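Local coordinates for ribosome maturation protein SDO1 homolog (Methanothermobacter thermautotrophicus, PDB 2WBM) that probably acts in ribosome maturation as an archaeal member of the SBDS/SDO1 family, binding the ribosome and RNA, at residues L122-K127 and K148-A153; A153-D158 and N168-A173; D46-F51 and V99-G104; K172-R175 and P179-F182; A222-P227 and D232-K237. All blocks are in the same frame, centred on the assembly; numbering follows the deposited sequence.

Contact 1. Residues L122-K127 and K148-A153; sequences LKIINK and KAMEEA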
# COMPACT_ATOMS: atom_id res chain seq x y z
N LEU A 122 -7.98 -0.91 -6.70
CA LEU A 122 -7.43 0.25 -7.40
C LEU A 122 -5.99 0.53 -6.99
O LEU A 122 -5.15 0.81 -7.85
CB LEU A 122 -8.31 1.50 -7.21
CG LEU A 122 -7.80 2.78 -7.92
CD1 LEU A 122 -7.74 2.64 -9.46
CD2 LEU A 122 -8.60 4.02 -7.52
N LYS A 123 -5.69 0.42 -5.70
CA LYS A 123 -4.34 0.69 -5.20
C LYS A 123 -3.34 -0.35 -5.75
O LYS A 123 -2.21 0.01 -6.10
CB LYS A 123 -4.31 0.73 -3.67
CG LYS A 123 -4.99 1.96 -3.12
CD LYS A 123 -5.11 1.92 -1.62
CE LYS A 123 -5.64 3.25 -1.11
NZ LYS A 123 -6.21 3.12 0.27
N ILE A 124 -3.78 -1.60 -5.84
CA ILE A 124 -2.94 -2.67 -6.40
C ILE A 124 -2.65 -2.41 -7.88
O ILE A 124 -1.50 -2.52 -8.32
CB ILE A 124 -3.59 -4.08 -6.21
CG1 ILE A 124 -3.55 -4.52 -4.74
CG2 ILE A 124 -2.88 -5.13 -7.08
CD1 ILE A 124 -4.62 -5.61 -4.40
N ILE A 125 -3.69 -2.07 -8.64
CA ILE A 125 -3.51 -1.77 -10.06
C ILE A 125 -2.48 -0.64 -10.20
O ILE A 125 -1.55 -0.72 -11.02
CB ILE A 125 -4.84 -1.36 -10.74
CG1 ILE A 125 -5.77 -2.59 -10.86
CG2 ILE A 125 -4.60 -0.69 -12.12
CD1 ILE A 125 -7.23 -2.26 -11.21
N ASN A 126 -2.65 0.42 -9.42
CA ASN A 126 -1.76 1.57 -9.53
C ASN A 126 -0.32 1.26 -9.14
O ASN A 126 0.61 1.72 -9.81
CB ASN A 126 -2.31 2.77 -8.77
CG ASN A 126 -3.49 3.41 -9.49
OD1 ASN A 126 -3.63 3.28 -10.71
ND2 ASN A 126 -4.33 4.10 -8.74
N LYS A 127 -0.15 0.50 -8.07
CA LYS A 127 1.19 0.17 -7.58
C LYS A 127 1.91 -0.71 -8.59
O LYS A 127 3.09 -0.49 -8.88
CB LYS A 127 1.12 -0.52 -6.20
CG LYS A 127 2.49 -0.96 -5.66
CD LYS A 127 3.40 0.22 -5.36
CE LYS A 127 4.59 -0.19 -4.51
NZ LYS A 127 5.56 0.93 -4.42
N LYS A 148 -6.79 -5.38 -17.03
CA LYS A 148 -7.23 -6.41 -17.96
C LYS A 148 -6.57 -7.76 -17.67
O LYS A 148 -7.23 -8.80 -17.74
CB LYS A 148 -6.98 -5.97 -19.41
CG LYS A 148 -8.09 -5.09 -20.00
CD LYS A 148 -8.84 -4.32 -18.91
CE LYS A 148 -9.17 -2.89 -19.30
NZ LYS A 148 -9.18 -2.03 -18.08
N ALA A 149 -5.28 -7.72 -17.33
CA ALA A 149 -4.52 -8.92 -16.96
C ALA A 149 -5.08 -9.58 -15.69
O ALA A 149 -5.20 -10.80 -15.63
CB ALA A 149 -3.04 -8.58 -16.76
N MET A 150 -5.43 -8.77 -14.70
CA MET A 150 -6.02 -9.28 -13.46
C MET A 150 -7.34 -10.00 -13.74
O MET A 150 -7.62 -11.06 -13.16
CB MET A 150 -6.22 -8.14 -12.47
CG MET A 150 -4.91 -7.60 -11.92
SD MET A 150 -5.11 -6.07 -10.99
CE MET A 150 -5.98 -6.67 -9.53
N GLU A 151 -8.14 -9.43 -14.64
CA GLU A 151 -9.40 -10.06 -15.03
C GLU A 151 -9.16 -11.40 -15.73
O GLU A 151 -9.80 -12.40 -15.39
CB GLU A 151 -10.24 -9.13 -15.91
CG GLU A 151 -10.70 -7.84 -15.21
CD GLU A 151 -11.23 -6.80 -16.19
OE1 GLU A 151 -11.09 -6.99 -17.43
OE2 GLU A 151 -11.79 -5.78 -15.73
N GLU A 152 -8.23 -11.41 -16.68
CA GLU A 152 -7.86 -12.63 -17.41
C GLU A 152 -7.37 -13.74 -16.48
O GLU A 152 -7.67 -14.92 -16.69
CB GLU A 152 -6.80 -12.34 -18.47
CG GLU A 152 -7.36 -11.83 -19.78
CD GLU A 152 -6.28 -11.28 -20.71
OE1 GLU A 152 -5.10 -11.18 -20.30
OE2 GLU A 152 -6.62 -10.94 -21.87
N ALA A 153 -6.62 -13.36 -15.45
CA ALA A 153 -6.09 -14.30 -14.48
C ALA A 153 -7.09 -14.63 -13.38
O ALA A 153 -6.81 -15.45 -12.50
CB ALA A 153 -4.78 -13.76 -13.88
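Ile125 and Met150 mark the closest backbone approach between 122-127 and 148-153, their CA atoms lying 8.6 Å apart. Both are in regular helix, the first within 110-131 and the second near the C-terminal end of 143-152; at this spacing only side chains meet, and no hydrogen bond joins the two segments. Met150 bridges the gap. Its CB points at the other helix, and its chain runs on extended to the sulfur before bending at chi3 (69°), which lets SD and CE address two different residues. SD lies 3.5 Å from CG1 of Ile125, the two side chains crossing at a slant, while CE, swung out of the line of the chain, comes within 4.2 Å of CG2 of Ile124. Met150 buries more surface here than either isoleucine, and all three are buried in the protein. Val170 of helix 163-174 and Val157 of the preceding loop also lie against Met150, whereas Gln166 touches Ile124. The Met150 side chain thus lies where three helices converge, which is the packing expected of the three-helix bundle that forms domain II of SBDS proteins.

Contact 2. Residues A153-D158 and N168-A173; sequences ARVHVD and NIVLKA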
# COMPACT_ATOMS: atom_id res chain seq x y z
N ALA A 153 -6.62 -13.36 -15.45
CA ALA A 153 -6.09 -14.30 -14.48
C ALA A 153 -7.09 -14.63 -13.38
O ALA A 153 -6.81 -15.45 -12.50
CB ALA A 153 -4.78 -13.76 -13.88
N ARG A 154 -8.26 -13.98 -13.43
CA ARG A 154 -9.34 -14.16 -12.44
C ARG A 154 -8.86 -13.89 -11.02
O ARG A 154 -9.14 -14.65 -10.08
CB ARG A 154 -10.00 -15.55 -12.56
CG ARG A 154 -10.53 -15.83 -13.95
CD ARG A 154 -11.35 -17.10 -13.99
NE ARG A 154 -10.53 -18.32 -13.98
CZ ARG A 154 -10.05 -18.93 -15.06
NH1 ARG A 154 -10.28 -18.44 -16.27
NH2 ARG A 154 -9.32 -20.03 -14.93
N VAL A 155 -8.13 -12.80 -10.87
CA VAL A 155 -7.62 -12.37 -9.58
C VAL A 155 -8.77 -11.93 -8.67
O VAL A 155 -9.61 -11.12 -9.07
CB VAL A 155 -6.59 -11.20 -9.75
CG1 VAL A 155 -6.24 -10.60 -8.41
CG2 VAL A 155 -5.34 -11.70 -10.48
N HIS A 156 -8.80 -12.47 -7.45
CA HIS A 156 -9.70 -12.01 -6.41
C HIS A 156 -8.90 -11.19 -5.41
O HIS A 156 -7.99 -11.71 -4.77
CB HIS A 156 -10.37 -13.20 -5.70
CG HIS A 156 -11.19 -14.06 -6.61
ND1 HIS A 156 -10.66 -15.12 -7.31
CD2 HIS A 156 -12.51 -14.03 -6.92
CE1 HIS A 156 -11.61 -15.70 -8.02
NE2 HIS A 156 -12.74 -15.06 -7.80
N VAL A 157 -9.22 -9.90 -5.30
CA VAL A 157 -8.55 -9.02 -4.36
C VAL A 157 -9.15 -9.25 -2.95
O VAL A 157 -10.36 -9.35 -2.80
CB VAL A 157 -8.66 -7.54 -4.81
CG1 VAL A 157 -8.25 -6.56 -3.70
CG2 VAL A 157 -7.82 -7.30 -6.08
N ASP A 158 -8.28 -9.38 -1.95
CA ASP A 158 -8.72 -9.54 -0.56
C ASP A 158 -9.08 -8.18 0.02
O ASP A 158 -8.38 -7.20 -0.21
CB ASP A 158 -7.60 -10.15 0.27
CG ASP A 158 -8.09 -10.63 1.62
OD1 ASP A 158 -8.69 -11.72 1.66
OD2 ASP A 158 -7.90 -9.91 2.63
N ASN A 168 2.45 -8.37 -4.58
CA ASN A 168 3.29 -9.51 -4.95
C ASN A 168 2.50 -10.76 -5.38
O ASN A 168 2.90 -11.46 -6.31
CB ASN A 168 4.27 -9.86 -3.83
CG ASN A 168 5.27 -8.74 -3.56
OD1 ASN A 168 5.65 -7.98 -4.46
ND2 ASN A 168 5.70 -8.64 -2.31
N ILE A 169 1.40 -11.03 -4.68
CA ILE A 169 0.49 -12.12 -5.05
C ILE A 169 -0.10 -11.89 -6.45
O ILE A 169 -0.08 -12.77 -7.31
CB ILE A 169 -0.67 -12.25 -4.02
CG1 ILE A 169 -0.11 -12.65 -2.65
CG2 ILE A 169 -1.73 -13.26 -4.51
CD1 ILE A 169 -1.12 -12.57 -1.50
N VAL A 170 -0.61 -10.68 -6.66
CA VAL A 170 -1.26 -10.34 -7.93
C VAL A 170 -0.24 -10.35 -9.08
O VAL A 170 -0.51 -10.88 -10.17
CB VAL A 170 -2.03 -9.00 -7.85
CG1 VAL A 170 -2.58 -8.61 -9.20
CG2 VAL A 170 -3.17 -9.10 -6.82
N LEU A 171 0.95 -9.79 -8.83
CA LEU A 171 1.97 -9.78 -9.87
C LEU A 171 2.26 -11.21 -10.36
O LEU A 171 2.33 -11.45 -11.57
CB LEU A 171 3.25 -9.10 -9.37
CG LEU A 171 4.42 -9.01 -10.36
CD1 LEU A 171 4.03 -8.21 -11.60
CD2 LEU A 171 5.64 -8.41 -9.66
N LYS A 172 2.40 -12.13 -9.41
CA LYS A 172 2.66 -13.53 -9.73
C LYS A 172 1.53 -14.14 -10.57
O LYS A 172 1.79 -14.88 -11.53
CB LYS A 172 2.87 -14.34 -8.45
CG LYS A 172 3.78 -15.53 -8.65
CD LYS A 172 3.60 -16.57 -7.57
CE LYS A 172 4.44 -17.81 -7.89
NZ LYS A 172 4.11 -18.93 -6.98
N ALA A 173 0.29 -13.80 -10.23
CA ALA A 173 -0.89 -14.29 -10.95
C ALA A 173 -0.97 -13.76 -12.40
O ALA A 173 -1.34 -14.51 -13.31
CB ALA A 173 -2.17 -13.95 -10.18
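Val155 reaches helix 163-174 with both of its methyl groups, each meeting a different residue. Its CB is directed at the helix but stays behind the two branches, which make the contact. CG1, placed opposite the backbone nitrogen by a chi1 of 170°, approaches CG2 of Val170 at 3.8 Å; the two valine side chains cross at about a right angle. CG2, on the branch beside the backbone nitrogen, lies 3.9 Å from CB of Ala173, one turn further along the same helix. The i, i+3 spacing of Val170 and Ala173 therefore matches the fork of the valine. The backbones are close to match: the CA atoms of Val155 and Val170 are 6.9 Å apart, and those of Ala153 and Ala173 only 6.3 Å.

What brings the chain here is a Schellman motif closing helix 143-152. Arg154 adopts a positive phi of 56°, and two bonds run back into the last helical turn, one of them probably from Val155 N to Met150 O. The chain then extends along the three-helix bundle of domain II toward the start of helix 163-174, and Asp158 OD2 accepts hydrogen bonds from the backbone nitrogens of Phe160 and Lys161 as that helix is approached.

Just before Arg154, Ala153 packs against backbone: its CB sits 3.6 Å from the carbonyl oxygen of Ala173. No hydrogen bond links the two segments, and Val170 also touches Ile124 and Ile128 of helix 110-131.

Contact 3. Residues D46-F51 and V99-G104; sequences DLAAEF and VILRRG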
# COMPACT_ATOMS: atom_id res chain seq x y z
N ASP A 46 -6.65 -0.98 8.74
CA ASP A 46 -5.33 -0.78 8.13
C ASP A 46 -4.25 -1.08 9.17
O ASP A 46 -3.30 -1.81 8.91
CB ASP A 46 -5.17 0.65 7.62
CG ASP A 46 -6.06 0.94 6.43
OD1 ASP A 46 -6.23 0.06 5.56
OD2 ASP A 46 -6.58 2.07 6.35
N LEU A 47 -4.42 -0.53 10.37
CA LEU A 47 -3.42 -0.72 11.42
C LEU A 47 -3.43 -2.16 11.95
O LEU A 47 -2.36 -2.70 12.26
CB LEU A 47 -3.59 0.30 12.54
CG LEU A 47 -3.29 1.75 12.14
CD1 LEU A 47 -3.56 2.68 13.33
CD2 LEU A 47 -1.86 1.94 11.61
N ALA A 48 -4.61 -2.77 12.01
CA ALA A 48 -4.74 -4.18 12.39
C ALA A 48 -3.98 -5.07 11.39
O ALA A 48 -3.27 -5.99 11.79
CB ALA A 48 -6.22 -4.61 12.49
N ALA A 49 -4.11 -4.77 10.09
CA ALA A 49 -3.40 -5.54 9.08
C ALA A 49 -1.88 -5.40 9.24
O ALA A 49 -1.14 -6.38 9.10
CB ALA A 49 -3.84 -5.13 7.66
N GLU A 50 -1.43 -4.18 9.53
CA GLU A 50 -0.01 -3.90 9.74
C GLU A 50 0.53 -4.61 10.97
O GLU A 50 1.64 -5.15 10.95
CB GLU A 50 0.27 -2.39 9.87
CG GLU A 50 0.23 -1.59 8.57
CD GLU A 50 1.25 -2.05 7.53
OE1 GLU A 50 2.36 -2.51 7.90
OE2 GLU A 50 0.94 -1.93 6.33
N PHE A 51 -0.27 -4.60 12.04
CA PHE A 51 0.08 -5.24 13.31
C PHE A 51 0.33 -6.73 13.14
O PHE A 51 1.23 -7.29 13.77
CB PHE A 51 -1.02 -5.02 14.35
CG PHE A 51 -0.65 -5.45 15.75
CD1 PHE A 51 0.03 -4.58 16.60
CD2 PHE A 51 -0.97 -6.73 16.21
CE1 PHE A 51 0.38 -4.98 17.90
CE2 PHE A 51 -0.64 -7.13 17.50
CZ PHE A 51 0.04 -6.25 18.35
N VAL A 99 -3.24 -10.97 21.21
CA VAL A 99 -3.58 -12.39 20.99
C VAL A 99 -4.76 -12.52 20.02
O VAL A 99 -4.73 -13.33 19.07
CB VAL A 99 -3.87 -13.15 22.31
CG1 VAL A 99 -4.09 -14.63 22.03
CG2 VAL A 99 -2.69 -12.97 23.29
N ILE A 100 -5.78 -11.70 20.22
CA ILE A 100 -6.94 -11.72 19.31
C ILE A 100 -6.48 -11.35 17.89
O ILE A 100 -6.84 -12.03 16.92
CB ILE A 100 -8.08 -10.82 19.78
CG1 ILE A 100 -8.64 -11.32 21.12
CG2 ILE A 100 -9.20 -10.79 18.72
CD1 ILE A 100 -9.76 -10.44 21.69
N LEU A 101 -5.67 -10.30 17.77
CA LEU A 101 -5.17 -9.89 16.45
C LEU A 101 -4.31 -10.94 15.75
O LEU A 101 -4.42 -11.16 14.52
CB LEU A 101 -4.40 -8.57 16.56
CG LEU A 101 -5.27 -7.32 16.82
CD1 LEU A 101 -4.39 -6.15 17.19
CD2 LEU A 101 -6.14 -7.00 15.60
N ARG A 102 -3.45 -11.60 16.52
CA ARG A 102 -2.51 -12.52 15.92
C ARG A 102 -3.07 -13.91 15.68
O ARG A 102 -2.64 -14.58 14.76
CB ARG A 102 -1.22 -12.58 16.74
CG ARG A 102 -0.40 -11.30 16.60
CD ARG A 102 0.63 -11.20 17.71
NE ARG A 102 1.52 -10.05 17.52
CZ ARG A 102 2.12 -9.40 18.51
NH1 ARG A 102 1.93 -9.78 19.77
NH2 ARG A 102 2.92 -8.38 18.25
N ARG A 103 -4.04 -14.33 16.50
CA ARG A 103 -4.56 -15.70 16.43
C ARG A 103 -5.99 -15.78 15.89
O ARG A 103 -6.45 -16.87 15.54
CB ARG A 103 -4.54 -16.35 17.82
CG ARG A 103 -3.15 -16.56 18.45
CD ARG A 103 -2.36 -17.60 17.72
NE ARG A 103 -1.16 -17.98 18.45
CZ ARG A 103 -0.92 -19.20 18.94
NH1 ARG A 103 -1.80 -20.18 18.77
NH2 ARG A 103 0.21 -19.44 19.59
N GLY A 104 -6.65 -14.64 15.81
CA GLY A 104 -8.08 -14.58 15.48
C GLY A 104 -8.38 -14.26 14.04
O GLY A 104 -7.51 -14.36 13.16
O HOH W 1 2.80 -6.73 15.87
O HOH W 2 2.17 -9.78 14.83
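Phe51 projects from helix 45-52 toward Leu101 and Arg102 of helix 93-103, within the N-terminal domain of the SBDS family, the FYSH fold. The helical segments cross at -72° with their axes 10.0 Å apart at closest approach, and the nearest CA atoms are those of Ala48 and Leu101.

The phenyl side chain lies at roughly a right angle to both of its partners. Leu101 comes at the ring obliquely, its CD1 3.6 Å from CD2 of Phe51, while its other methyl, CD2, packs 3.9 Å from CB of Ala48. One leucine fork thus engages two residues a helical turn apart. Arg102 CB does not aim at the other helix, but the chain, extended from CG to NE, brings the guanidinium back to the CE2-CZ end of the ring. The two planes are tilted by only 23°. They are displaced, for Phe51 CE2 lies over one guanidinium face and off toward its rim, and CZ approaches NH2 to 3.6 Å.

Val63 of helix 60-63 touches Ala48, Phe51 and Leu101, and Ala30 of strand 28-34 backs Leu101; Arg102 lies at the exposed margin of an otherwise buried contact.

Two waters tie that guanidinium to the carbonyl oxygen of Phe51, which would limit its rotation. Water 2 donates to Phe51 O and accepts from Arg102 NE, lying in the guanidinium plane at its edge. Water 1 donates to Phe51 O at 2.7 Å and accepts from Arg102 NH2 at 2.9 Å, while its oxygen stands 3.4 Å above the plane of the Phe51 ring, over the centre.

Contact 4. Residues K172-R175 and P179-F182; sequences KAIR and PIKF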
# COMPACT_ATOMS: atom_id res chain seq x y z
N LYS A 172 2.40 -12.13 -9.41
CA LYS A 172 2.66 -13.53 -9.73
C LYS A 172 1.53 -14.14 -10.57
O LYS A 172 1.79 -14.88 -11.53
CB LYS A 172 2.87 -14.34 -8.45
CG LYS A 172 3.78 -15.53 -8.65
CD LYS A 172 3.60 -16.57 -7.57
CE LYS A 172 4.44 -17.81 -7.89
NZ LYS A 172 4.11 -18.93 -6.98
N ALA A 173 0.29 -13.80 -10.23
CA ALA A 173 -0.89 -14.29 -10.95
C ALA A 173 -0.97 -13.76 -12.40
O ALA A 173 -1.34 -14.51 -13.31
CB ALA A 173 -2.17 -13.95 -10.18
N ILE A 174 -0.61 -12.50 -12.61
CA ILE A 174 -0.75 -11.91 -13.95
C ILE A 174 0.45 -12.09 -14.89
O ILE A 174 0.34 -11.87 -16.10
CB ILE A 174 -1.14 -10.42 -13.89
CG1 ILE A 174 0.01 -9.57 -13.32
CG2 ILE A 174 -2.47 -10.24 -13.12
CD1 ILE A 174 -0.23 -8.07 -13.36
N ARG A 175 1.60 -12.50 -14.34
CA ARG A 175 2.82 -12.62 -15.15
C ARG A 175 2.74 -13.73 -16.21
O ARG A 175 3.56 -13.77 -17.12
CB ARG A 175 4.06 -12.79 -14.26
CG ARG A 175 4.23 -14.18 -13.67
CD ARG A 175 5.42 -14.28 -12.72
NE ARG A 175 5.62 -15.66 -12.27
CZ ARG A 175 6.33 -16.03 -11.21
NH1 ARG A 175 6.92 -15.12 -10.45
NH2 ARG A 175 6.43 -17.31 -10.90
N PRO A 179 3.77 -9.92 -20.27
CA PRO A 179 5.19 -9.85 -19.96
C PRO A 179 5.38 -8.73 -18.96
O PRO A 179 5.11 -7.57 -19.29
CB PRO A 179 5.84 -9.49 -21.30
CG PRO A 179 4.79 -9.66 -22.33
CD PRO A 179 3.50 -9.44 -21.64
N ILE A 180 5.84 -9.06 -17.76
CA ILE A 180 5.88 -8.07 -16.68
C ILE A 180 6.92 -8.37 -15.62
O ILE A 180 7.14 -9.53 -15.24
CB ILE A 180 4.47 -7.89 -16.04
CG1 ILE A 180 4.43 -6.66 -15.13
CG2 ILE A 180 4.01 -9.19 -15.34
CD1 ILE A 180 3.02 -6.17 -14.81
N LYS A 181 7.55 -7.30 -15.12
CA LYS A 181 8.58 -7.37 -14.12
C LYS A 181 8.62 -6.02 -13.42
O LYS A 181 8.41 -5.00 -14.07
CB LYS A 181 9.92 -7.63 -14.81
CG LYS A 181 11.07 -8.02 -13.91
CD LYS A 181 12.36 -8.16 -14.74
CE LYS A 181 13.55 -8.58 -13.89
NZ LYS A 181 13.98 -7.50 -12.94
N PHE A 182 8.87 -6.01 -12.12
CA PHE A 182 9.16 -4.78 -11.39
C PHE A 182 10.61 -4.41 -11.66
O PHE A 182 11.51 -5.24 -11.50
CB PHE A 182 8.94 -4.97 -9.90
CG PHE A 182 7.50 -4.82 -9.46
CD1 PHE A 182 6.46 -4.84 -10.38
CD2 PHE A 182 7.20 -4.68 -8.11
CE1 PHE A 182 5.13 -4.72 -9.96
CE2 PHE A 182 5.87 -4.56 -7.69
CZ PHE A 182 4.84 -4.57 -8.62
O HOH W 3 5.91 -12.06 -17.39
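Ile180 supplies the largest share of the surface buried here, and it divides its side chain between Arg175 and Ile174. A chi1 of -168° sets CG1 opposite the backbone nitrogen and leaves CG2 between the nitrogen and the carbonyl carbon. That methyl lies 3.6 Å from CA and 3.8 Å from CB of Arg175, thus covering the root of the arginine and not its charged group. The other branch of Ile180 ends in CD1, which meets CD1 of Ile174 at 4.0 Å, methyl to methyl.

Beyond CB, Arg175 leads away from the contact; its extended chain lays the guanidinium back on its own segment, with CG of Lys172 over the centre of one face. Polar linkage is indirect: water 3 donates to Arg175 O and accepts from Ile180 N, at 2.9 and 3.0 Å, bridging backbones whose CA atoms are 5.7 Å apart.

The contact joins the end of helix 163-174 to the entry of strand 181-191, across a turn of three residues. Ile174 rests on Ala149 and Met150 of helix 143-152, Ile180 reaches Ile146 of that helix and Ile128 of helix 110-131, and Lys181 pairs through its backbone with Ile133 of strand 132-133.

Contact 5. Residues A222-P227 and D232-K237; sequences AVVEIP and DSFYQK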
# COMPACT_ATOMS: atom_id res chain seq x y z
N ALA A 222 20.48 15.87 -14.66
CA ALA A 222 20.31 14.97 -13.51
C ALA A 222 20.02 13.58 -14.03
O ALA A 222 19.34 13.41 -15.05
CB ALA A 222 19.19 15.44 -12.62
N VAL A 223 20.58 12.59 -13.36
CA VAL A 223 20.23 11.20 -13.57
C VAL A 223 19.29 10.81 -12.43
O VAL A 223 19.62 11.02 -11.26
CB VAL A 223 21.47 10.33 -13.62
CG1 VAL A 223 21.10 8.85 -13.81
CG2 VAL A 223 22.38 10.83 -14.76
N VAL A 224 18.11 10.31 -12.79
CA VAL A 224 17.06 10.03 -11.80
C VAL A 224 16.66 8.58 -11.90
O VAL A 224 16.38 8.10 -12.99
CB VAL A 224 15.81 10.90 -12.00
CG1 VAL A 224 14.80 10.68 -10.86
CG2 VAL A 224 16.19 12.40 -12.07
N GLU A 225 16.67 7.88 -10.77
CA GLU A 225 16.18 6.51 -10.73
C GLU A 225 14.70 6.56 -10.37
O GLU A 225 14.33 7.12 -9.33
CB GLU A 225 16.97 5.68 -9.71
CG GLU A 225 16.50 4.25 -9.57
CD GLU A 225 17.51 3.40 -8.81
OE1 GLU A 225 18.53 2.99 -9.41
OE2 GLU A 225 17.28 3.15 -7.61
N ILE A 226 13.87 6.01 -11.24
CA ILE A 226 12.42 6.00 -11.03
C ILE A 226 11.86 4.59 -11.13
O ILE A 226 12.47 3.72 -11.77
CB ILE A 226 11.68 6.93 -12.02
CG1 ILE A 226 11.89 6.48 -13.48
CG2 ILE A 226 12.15 8.39 -11.85
CD1 ILE A 226 10.92 7.13 -14.47
N PRO A 227 10.69 4.34 -10.49
CA PRO A 227 9.95 3.11 -10.76
C PRO A 227 9.69 3.05 -12.25
O PRO A 227 9.33 4.06 -12.86
CB PRO A 227 8.64 3.34 -9.99
CG PRO A 227 9.07 4.17 -8.83
CD PRO A 227 10.03 5.14 -9.44
N ASP A 232 6.60 7.54 -18.61
CA ASP A 232 5.80 8.49 -19.39
C ASP A 232 5.25 9.64 -18.54
O ASP A 232 5.25 10.79 -18.99
CB ASP A 232 4.68 7.78 -20.17
CG ASP A 232 5.23 6.80 -21.20
OD1 ASP A 232 6.26 7.12 -21.84
OD2 ASP A 232 4.64 5.72 -21.37
N SER A 233 4.78 9.34 -17.33
CA SER A 233 4.29 10.36 -16.41
C SER A 233 5.40 11.34 -16.04
O SER A 233 5.18 12.55 -15.92
CB SER A 233 3.72 9.69 -15.15
OG SER A 233 3.43 10.65 -14.15
N PHE A 234 6.60 10.80 -15.85
CA PHE A 234 7.78 11.59 -15.49
C PHE A 234 8.10 12.59 -16.60
O PHE A 234 8.29 13.79 -16.34
CB PHE A 234 8.97 10.67 -15.25
CG PHE A 234 10.21 11.36 -14.70
CD1 PHE A 234 10.12 12.26 -13.64
CD2 PHE A 234 11.46 11.09 -15.24
CE1 PHE A 234 11.27 12.87 -13.11
CE2 PHE A 234 12.62 11.71 -14.73
CZ PHE A 234 12.52 12.59 -13.65
N TYR A 235 8.15 12.09 -17.83
CA TYR A 235 8.39 12.95 -18.97
C TYR A 235 7.31 14.03 -19.07
O TYR A 235 7.62 15.21 -19.28
CB TYR A 235 8.47 12.16 -20.29
CG TYR A 235 8.69 13.09 -21.45
CD1 TYR A 235 9.96 13.62 -21.71
CD2 TYR A 235 7.62 13.51 -22.25
CE1 TYR A 235 10.16 14.51 -22.76
CE2 TYR A 235 7.82 14.41 -23.30
CZ TYR A 235 9.09 14.90 -23.54
OH TYR A 235 9.31 15.78 -24.57
N GLN A 236 6.05 13.63 -18.92
CA GLN A 236 4.93 14.57 -19.03
C GLN A 236 5.03 15.70 -18.00
O GLN A 236 4.83 16.86 -18.35
CB GLN A 236 3.59 13.84 -18.92
CG GLN A 236 2.40 14.65 -19.40
CD GLN A 236 1.14 13.81 -19.53
OE1 GLN A 236 0.97 12.82 -18.81
NE2 GLN A 236 0.26 14.20 -20.44
N LYS A 237 5.34 15.36 -16.75
CA LYS A 237 5.42 16.37 -15.69
C LYS A 237 6.57 17.34 -15.91
O LYS A 237 6.42 18.54 -15.71
CB LYS A 237 5.52 15.75 -14.29
CG LYS A 237 4.21 15.09 -13.80
CD LYS A 237 3.10 16.10 -13.52
CE LYS A 237 1.77 15.38 -13.34
NZ LYS A 237 0.63 16.33 -13.14
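First torsions help bring Phe234 to Val224 and Ile226. In Phe234 a chi1 of -173° places CG opposite the backbone nitrogen, sending the ring from helix 231-241 down onto strand 220-227. Ile226 has a chi1 of 61°, which puts CG1 in the crowded position between the nitrogen and the carbonyl carbon and lifts CD1 toward the base of the phenylalanine. Val224 presents both methyls to the tip of the ring.

The strand residues touch the ring at its CZ tip, near its base and over one face. CZ rests against Val224, 4.0 Å from CG2 and 4.1 Å from CG1 and also from CB, a nearly even seating on the valine fork. CD1 of Ile226 lies 4.1 Å from both CD2 and CB of Phe234, while CG2 of Ile226 comes over one face of the ring. No hydrogen bond crosses the contact.

Val224 and Ile226 are two apart along the strand and both direct CB at the helix, while Glu225 between them turns away and forms a salt bridge with Arg186. The second helix on this sheet, 196-206, contributes Phe206, whose ring meets that of Phe234 at about 50°. A glycerol, probably from the crystallisation liquor, lies about 4 Å from the side chain of Phe234.

Strand 220-227 is the third in a beta-alpha-beta-beta-alpha-beta order and pairs with 208-214 and 181-191, the latter also holding 247-250; two helices packed on such an antiparallel sheet define the ferredoxin-like fold of the SBDS C-terminal domain.

How the contacts relate
Contacts 1, 2 and 4 form one packing unit within domain II, their centres about 8 to 11 Å apart. Contact 2 continues contact 1: Met150 CG lies 3.7 Å from Val170 CG1, and Ala153 belongs to both. Contacts 2 and 4 share Lys172 and Ala173, and Leu171 CD2 packs 3.7 Å from Phe182 CD1. The other two contacts report on flanking domains. Contact 3 lies about 26 Å from contact 1, centre to centre, without touching it, and contact 5 about 23 Å from it; contacts 3 and 5 are about 37 Å apart, on opposite sides of the chain's centre, consistent with an elongated three-domain molecule. Strands 181-191 and 220-227 connect contacts 4 and 5 through a common sheet.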